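Local coordinates for uncharacterized protein (Bacteroides eggerthii, PDB 4FTD) that is of unknown function but, as a six-bladed beta-propeller joined to an immunoglobulin-like domain, may take part in carbohydrate metabolism, at residues Phe260-Asp265 against Phe271-Ile276; Thr300-Val305 against Tyr311-Ile316. One frame throughout, in Å; residues are numbered along the deposited sequence.

Contacts 1 and 2 are beta hairpins in two successive four-stranded antiparallel sheets, consistent with neighbouring blades of the six-bladed propeller. Contact 1 pairs strands 259-264 and 270-277, the two middle strands of its sheet. Contact 2 comes later in the chain and joins strand 300-304, at the margin of the next sheet, to strand 311-315. Their centres lie about 12 Å apart, close enough for side chains to meet between the sheets: F262 against Y311, F271 against W313 and T300, and F260 against the Y311 hydroxyl. Aromatic packing of this kind joins one sheet to the next around the propeller, where blades pack face to face.

Contact 1: residues Phe260-Asp265 against Phe271-Ile276; sequences FIFFGD and FLKVPI
K273 lies against two phenylalanine rings of the partner strand. Its CG is anti to the backbone N (chi1 -180°), and with an extended chi2 this puts CD over one face of F260, in a CH-pi contact 4.0 Å from the ring centroid. A bend at chi3 (79°) then keeps NZ over the same face, in a cation-pi contact 4.2 Å from the F260 centroid. The ammonium also forms a salt bridge with E325. F262 runs beside the lysine, pointing the same way, with CE2 3.6 Å from K273 CD. Lysine suits the place because its methylenes pack on both rings while its ammonium reaches E325.

Apolar contacts form on both faces of the sheet. P275 CB meets F260 CE1 at 3.9 Å, an oblique crossing. On the face of I261, F263, L272 and V274, a methyl of V274 sits at the F263 ring edge, CG2 3.8 Å from CD2. G264 has no side chain, and the F271 ring lies obliquely against its backbone, CD2 3.4 Å from G264 N.

Four backbone hydrogen bonds hold the antiparallel ladder. I261 and V274 exchange two, as do F263 and L272; the bond from V274 N to I261 O is 2.8 Å long.

The chemistry thus divides: the ladder fixes the register, apolar side chains pack on both faces, and the one cation is balanced by E325 and probably steadied by the F260 ring.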
loop_
_atom_site.group_PDB
_atom_site.type_symbol
_atom_site.label_atom_id
_atom_site.label_comp_id
_atom_site.label_asym_id
_atom_site.label_seq_id
_atom_site.Cartn_x
_atom_site.Cartn_y
_atom_site.Cartn_z
ATOM N N PHE A 260 15.590 -10.616 9.559
ATOM C CA PHE A 260 15.057 -11.389 10.699
ATOM C C PHE A 260 13.679 -11.926 10.334
ATOM O O PHE A 260 12.914 -11.249 9.660
ATOM C CB PHE A 260 14.831 -10.488 11.878
ATOM C CG PHE A 260 16.076 -9.893 12.425
ATOM C CD1 PHE A 260 16.999 -10.697 13.069
ATOM C CD2 PHE A 260 16.357 -8.528 12.261
ATOM C CE1 PHE A 260 18.190 -10.151 13.586
ATOM C CE2 PHE A 260 17.541 -7.981 12.762
ATOM C CZ PHE A 260 18.458 -8.792 13.421
ATOM N N ILE A 261 13.356 -13.099 10.842
ATOM C CA ILE A 261 12.015 -13.605 10.792
ATOM C C ILE A 261 11.494 -13.571 12.263
ATOM O O ILE A 261 12.124 -14.102 13.196
ATOM C CB ILE A 261 11.941 -15.007 10.225
ATOM C CG1 ILE A 261 12.733 -15.101 8.910
ATOM C CG2 ILE A 261 10.440 -15.392 10.032
ATOM C CD1 ILE A 261 13.152 -16.501 8.476
ATOM N N PHE A 262 10.333 -12.978 12.461
ATOM C CA PHE A 262 9.711 -12.918 13.773
ATOM C C PHE A 262 8.580 -13.948 13.831
ATOM O O PHE A 262 7.672 -13.902 12.992
ATOM C CB PHE A 262 9.129 -11.543 14.031
ATOM C CG PHE A 262 10.168 -10.441 14.167
ATOM C CD1 PHE A 262 10.578 -9.707 13.059
ATOM C CD2 PHE A 262 10.655 -10.089 15.410
ATOM C CE1 PHE A 262 11.476 -8.674 13.196
ATOM C CE2 PHE A 262 11.606 -9.091 15.538
ATOM C CZ PHE A 262 12.001 -8.380 14.419
ATOM N N PHE A 263 8.586 -14.767 14.880
ATOM C CA PHE A 263 7.578 -15.808 15.065
ATOM C C PHE A 263 6.978 -15.672 16.447
ATOM O O PHE A 263 7.641 -15.966 17.450
ATOM C CB PHE A 263 8.181 -17.176 14.950
ATOM C CG PHE A 263 8.731 -17.543 13.595
ATOM C CD1 PHE A 263 7.906 -17.872 12.539
ATOM C CD2 PHE A 263 10.102 -17.646 13.423
ATOM C CE1 PHE A 263 8.446 -18.337 11.341
ATOM C CE2 PHE A 263 10.647 -18.110 12.275
ATOM C CZ PHE A 263 9.833 -18.468 11.227
ATOM N N GLY A 264 5.738 -15.229 16.530
ATOM C CA GLY A 264 5.089 -15.110 17.867
ATOM C C GLY A 264 4.544 -16.439 18.365
ATOM O O GLY A 264 3.997 -17.199 17.592
ATOM N N ASP A 265 4.645 -16.711 19.653
ATOM C CA ASP A 265 4.095 -17.961 20.190
ATOM C C ASP A 265 2.572 -17.864 20.211
ATOM O O ASP A 265 1.994 -16.747 20.192
ATOM C CB ASP A 265 4.705 -18.400 21.533
ATOM C CG ASP A 265 4.332 -17.531 22.722
ATOM O OD1 ASP A 265 4.128 -16.333 22.556
ATOM O OD2 ASP A 265 4.320 -18.044 23.869
ATOM N N PHE A 271 8.080 -13.337 21.042
ATOM C CA PHE A 271 8.482 -13.584 19.675
ATOM C C PHE A 271 9.863 -14.209 19.698
ATOM O O PHE A 271 10.701 -13.827 20.487
ATOM C CB PHE A 271 8.606 -12.282 18.895
ATOM C CG PHE A 271 7.308 -11.702 18.444
ATOM C CD1 PHE A 271 6.676 -10.744 19.191
ATOM C CD2 PHE A 271 6.734 -12.102 17.261
ATOM C CE1 PHE A 271 5.488 -10.206 18.778
ATOM C CE2 PHE A 271 5.548 -11.566 16.841
ATOM C CZ PHE A 271 4.923 -10.612 17.598
ATOM N N LEU A 272 10.087 -15.163 18.814
ATOM C CA LEU A 272 11.417 -15.640 18.444
ATOM C C LEU A 272 11.837 -14.745 17.294
ATOM O O LEU A 272 11.133 -14.650 16.319
ATOM C CB LEU A 272 11.385 -17.094 17.959
ATOM C CG LEU A 272 10.905 -18.091 19.031
ATOM C CD1 LEU A 272 11.021 -19.526 18.509
ATOM C CD2 LEU A 272 11.643 -17.917 20.372
ATOM N N LYS A 273 12.939 -14.026 17.462
ATOM C CA LYS A 273 13.569 -13.224 16.406
ATOM C C LYS A 273 14.703 -14.074 15.804
ATOM O O LYS A 273 15.743 -14.243 16.414
ATOM C CB LYS A 273 14.134 -11.903 16.965
ATOM C CG LYS A 273 14.785 -11.069 15.883
ATOM C CD LYS A 273 15.074 -9.639 16.285
ATOM C CE LYS A 273 16.330 -9.535 17.125
ATOM N NZ LYS A 273 16.926 -8.198 16.937
ATOM N N VAL A 274 14.505 -14.567 14.600
ATOM C CA VAL A 274 15.426 -15.532 13.949
ATOM C C VAL A 274 16.262 -14.821 12.878
ATOM O O VAL A 274 15.716 -14.376 11.892
ATOM C CB VAL A 274 14.627 -16.664 13.329
ATOM C CG1 VAL A 274 15.547 -17.696 12.657
ATOM C CG2 VAL A 274 13.777 -17.357 14.405
ATOM N N PRO A 275 17.585 -14.673 13.086
ATOM C CA PRO A 275 18.350 -13.946 12.052
ATOM C C PRO A 275 18.629 -14.783 10.814
ATOM O O PRO A 275 18.830 -15.991 10.920
ATOM C CB PRO A 275 19.688 -13.607 12.738
ATOM C CG PRO A 275 19.456 -13.892 14.193
ATOM C CD PRO A 275 18.429 -14.999 14.245
ATOM N N ILE A 276 18.644 -14.115 9.665
ATOM C CA ILE A 276 18.914 -14.751 8.387
ATOM C C ILE A 276 19.887 -13.846 7.631
ATOM O O ILE A 276 19.774 -12.636 7.705
ATOM C CB ILE A 276 17.600 -15.077 7.614
ATOM C CG1 ILE A 276 17.906 -15.840 6.318
ATOM C CG2 ILE A 276 16.848 -13.848 7.246
ATOM C CD1 ILE A 276 16.757 -16.699 5.820
#

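Contact 2: residues Thr300-Val305 against Tyr311-Ile316; sequences TNVYRV and YLWSGI
T300 and W313 meet in an antiparallel beta hairpin, the start of a four-stranded sheet consistent with one blade of the propeller. The threonine hydroxyl serves both ways: OG1 accepts from W313 NE1 at 2.9 Å and donates to S314 O at 2.7 Å. The first bond is bent (136° at the hydrogen), although OG1 lies near the indole plane; in the second the hydroxyl stands above the carbonyl plane. Threonine suits the site because a small branched residue fills a strand position and still offers this hydroxyl. S314 O also accepts from N301 N, nearly in line with its C=O, so it is gripped twice.

R304 can be followed along its chain. CB lies 3.5 Å from Y311 CE2. CG, anti to the backbone N (chi1 -167°), comes over one face of the tyrosine in a CH-pi contact, 4.2 Å from the ring centroid. CD reaches the rim, 3.9 Å from Y311 OH. From CG to NE the chain is extended, which carries NE past the ring to bond T308 O, and NH2 hydrogen-bonds a residue adjoining the segments; the guanidinium plane is turned 26° from that of the tyrosine. Arginine fits this margin because CG covers an aromatic face, CB and CD lie toward its rim, and the charged end reaches the connection between the strands.

V302 lies between Y311 and W313, CG1 packing on Y311 CB and CG2 lying 3.7 Å from W313 CD1, as a branched residue allows. L312, on the other face of the sheet, is touched at CG by V305 CG2, 3.8 Å away.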
loop_
_atom_site.group_PDB
_atom_site.type_symbol
_atom_site.label_atom_id
_atom_site.label_comp_id
_atom_site.label_asym_id
_atom_site.label_seq_id
_atom_site.Cartn_x
_atom_site.Cartn_y
_atom_site.Cartn_z
ATOM N N THR A 300 -0.602 -11.617 14.794
ATOM C CA THR A 300 0.264 -10.460 15.096
ATOM C C THR A 300 1.456 -10.501 14.134
ATOM O O THR A 300 1.811 -11.580 13.616
ATOM C CB THR A 300 0.751 -10.500 16.563
ATOM O OG1 THR A 300 1.509 -9.331 16.887
ATOM C CG2 THR A 300 1.560 -11.783 16.837
ATOM N N ASN A 301 2.046 -9.334 13.882
ATOM C CA ASN A 301 3.131 -9.202 12.952
ATOM C C ASN A 301 4.021 -8.068 13.335
ATOM O O ASN A 301 3.573 -7.115 13.930
ATOM C CB ASN A 301 2.617 -8.886 11.542
ATOM C CG ASN A 301 1.821 -10.020 10.885
ATOM O OD1 ASN A 301 0.614 -9.950 10.848
ATOM N ND2 ASN A 301 2.502 -11.051 10.359
ATOM N N VAL A 302 5.256 -8.168 12.884
ATOM C CA VAL A 302 6.350 -7.222 13.119
ATOM C C VAL A 302 7.096 -7.022 11.779
ATOM O O VAL A 302 7.788 -7.940 11.301
ATOM C CB VAL A 302 7.346 -7.719 14.220
ATOM C CG1 VAL A 302 8.490 -6.709 14.402
ATOM C CG2 VAL A 302 6.660 -7.922 15.588
ATOM N N TYR A 303 6.967 -5.840 11.177
ATOM C CA TYR A 303 7.561 -5.549 9.871
ATOM C C TYR A 303 8.404 -4.276 9.873
ATOM O O TYR A 303 7.998 -3.205 10.373
ATOM C CB TYR A 303 6.495 -5.462 8.745
ATOM C CG TYR A 303 5.940 -6.809 8.319
ATOM C CD1 TYR A 303 6.739 -7.743 7.692
ATOM C CD2 TYR A 303 4.626 -7.118 8.486
ATOM C CE1 TYR A 303 6.269 -8.990 7.330
ATOM C CE2 TYR A 303 4.132 -8.346 8.139
ATOM C CZ TYR A 303 4.941 -9.282 7.537
ATOM O OH TYR A 303 4.410 -10.493 7.191
ATOM N N ARG A 304 9.606 -4.431 9.332
ATOM C CA ARG A 304 10.606 -3.372 9.224
ATOM C C ARG A 304 10.107 -2.180 8.417
ATOM O O ARG A 304 9.480 -2.348 7.411
ATOM C CB ARG A 304 11.873 -3.925 8.576
ATOM C CG ARG A 304 13.091 -3.030 8.691
ATOM C CD ARG A 304 14.337 -3.781 8.258
ATOM N NE ARG A 304 15.484 -2.889 8.250
ATOM C CZ ARG A 304 16.675 -3.157 7.708
ATOM N NH1 ARG A 304 16.917 -4.316 7.096
ATOM N NH2 ARG A 304 17.641 -2.240 7.767
ATOM N N VAL A 305 10.366 -0.988 8.914
ATOM C CA VAL A 305 10.048 0.252 8.209
ATOM C C VAL A 305 11.203 0.558 7.267
ATOM O O VAL A 305 12.286 0.891 7.719
ATOM C CB VAL A 305 9.877 1.395 9.210
ATOM C CG1 VAL A 305 9.695 2.740 8.498
ATOM C CG2 VAL A 305 8.687 1.071 10.080
ATOM N N TYR A 311 10.633 -0.906 13.383
ATOM C CA TYR A 311 9.620 -1.863 12.904
ATOM C C TYR A 311 8.250 -1.430 13.376
ATOM O O TYR A 311 8.139 -0.649 14.339
ATOM C CB TYR A 311 9.896 -3.274 13.475
ATOM C CG TYR A 311 11.231 -3.854 13.053
ATOM C CD1 TYR A 311 12.447 -3.349 13.559
ATOM C CD2 TYR A 311 11.291 -4.895 12.126
ATOM C CE1 TYR A 311 13.663 -3.861 13.131
ATOM C CE2 TYR A 311 12.505 -5.418 11.715
ATOM C CZ TYR A 311 13.685 -4.899 12.216
ATOM O OH TYR A 311 14.875 -5.410 11.765
ATOM N N LEU A 312 7.213 -1.951 12.719
ATOM C CA LEU A 312 5.853 -1.716 13.150
ATOM C C LEU A 312 5.331 -3.057 13.651
ATOM O O LEU A 312 5.450 -4.060 12.993
ATOM C CB LEU A 312 4.986 -1.147 12.046
ATOM C CG LEU A 312 5.266 0.244 11.505
ATOM C CD1 LEU A 312 4.174 0.544 10.482
ATOM C CD2 LEU A 312 5.274 1.278 12.638
ATOM N N TRP A 313 4.798 -3.057 14.864
ATOM C CA TRP A 313 4.189 -4.220 15.461
ATOM C C TRP A 313 2.710 -3.945 15.642
ATOM O O TRP A 313 2.329 -2.877 16.098
ATOM C CB TRP A 313 4.821 -4.459 16.824
ATOM C CG TRP A 313 4.206 -5.523 17.686
ATOM C CD1 TRP A 313 3.638 -6.703 17.273
ATOM C CD2 TRP A 313 4.184 -5.557 19.108
ATOM N NE1 TRP A 313 3.228 -7.440 18.341
ATOM C CE2 TRP A 313 3.576 -6.779 19.488
ATOM C CE3 TRP A 313 4.606 -4.670 20.108
ATOM C CZ2 TRP A 313 3.365 -7.134 20.814
ATOM C CZ3 TRP A 313 4.403 -5.027 21.453
ATOM C CH2 TRP A 313 3.792 -6.253 21.790
ATOM N N SER A 314 1.884 -4.892 15.230
ATOM C CA SER A 314 0.477 -4.864 15.555
ATOM C C SER A 314 -0.081 -6.272 15.722
ATOM O O SER A 314 0.562 -7.296 15.352
ATOM C CB SER A 314 -0.344 -4.046 14.545
ATOM O OG SER A 314 -0.651 -4.797 13.373
ATOM N N GLY A 315 -1.282 -6.293 16.310
ATOM C CA GLY A 315 -2.027 -7.513 16.603
ATOM C C GLY A 315 -3.506 -7.195 16.809
ATOM O O GLY A 315 -3.949 -6.037 16.658
ATOM N N ILE A 316 -4.261 -8.210 17.184
ATOM C CA ILE A 316 -5.705 -8.098 17.307
ATOM C C ILE A 316 -6.113 -6.986 18.253
ATOM O O ILE A 316 -6.969 -6.173 17.909
ATOM C CB ILE A 316 -6.379 -9.465 17.631
ATOM C CG1 ILE A 316 -6.080 -10.495 16.511
ATOM C CG2 ILE A 316 -7.876 -9.305 17.774
ATOM C CD1 ILE A 316 -6.494 -10.088 15.098
#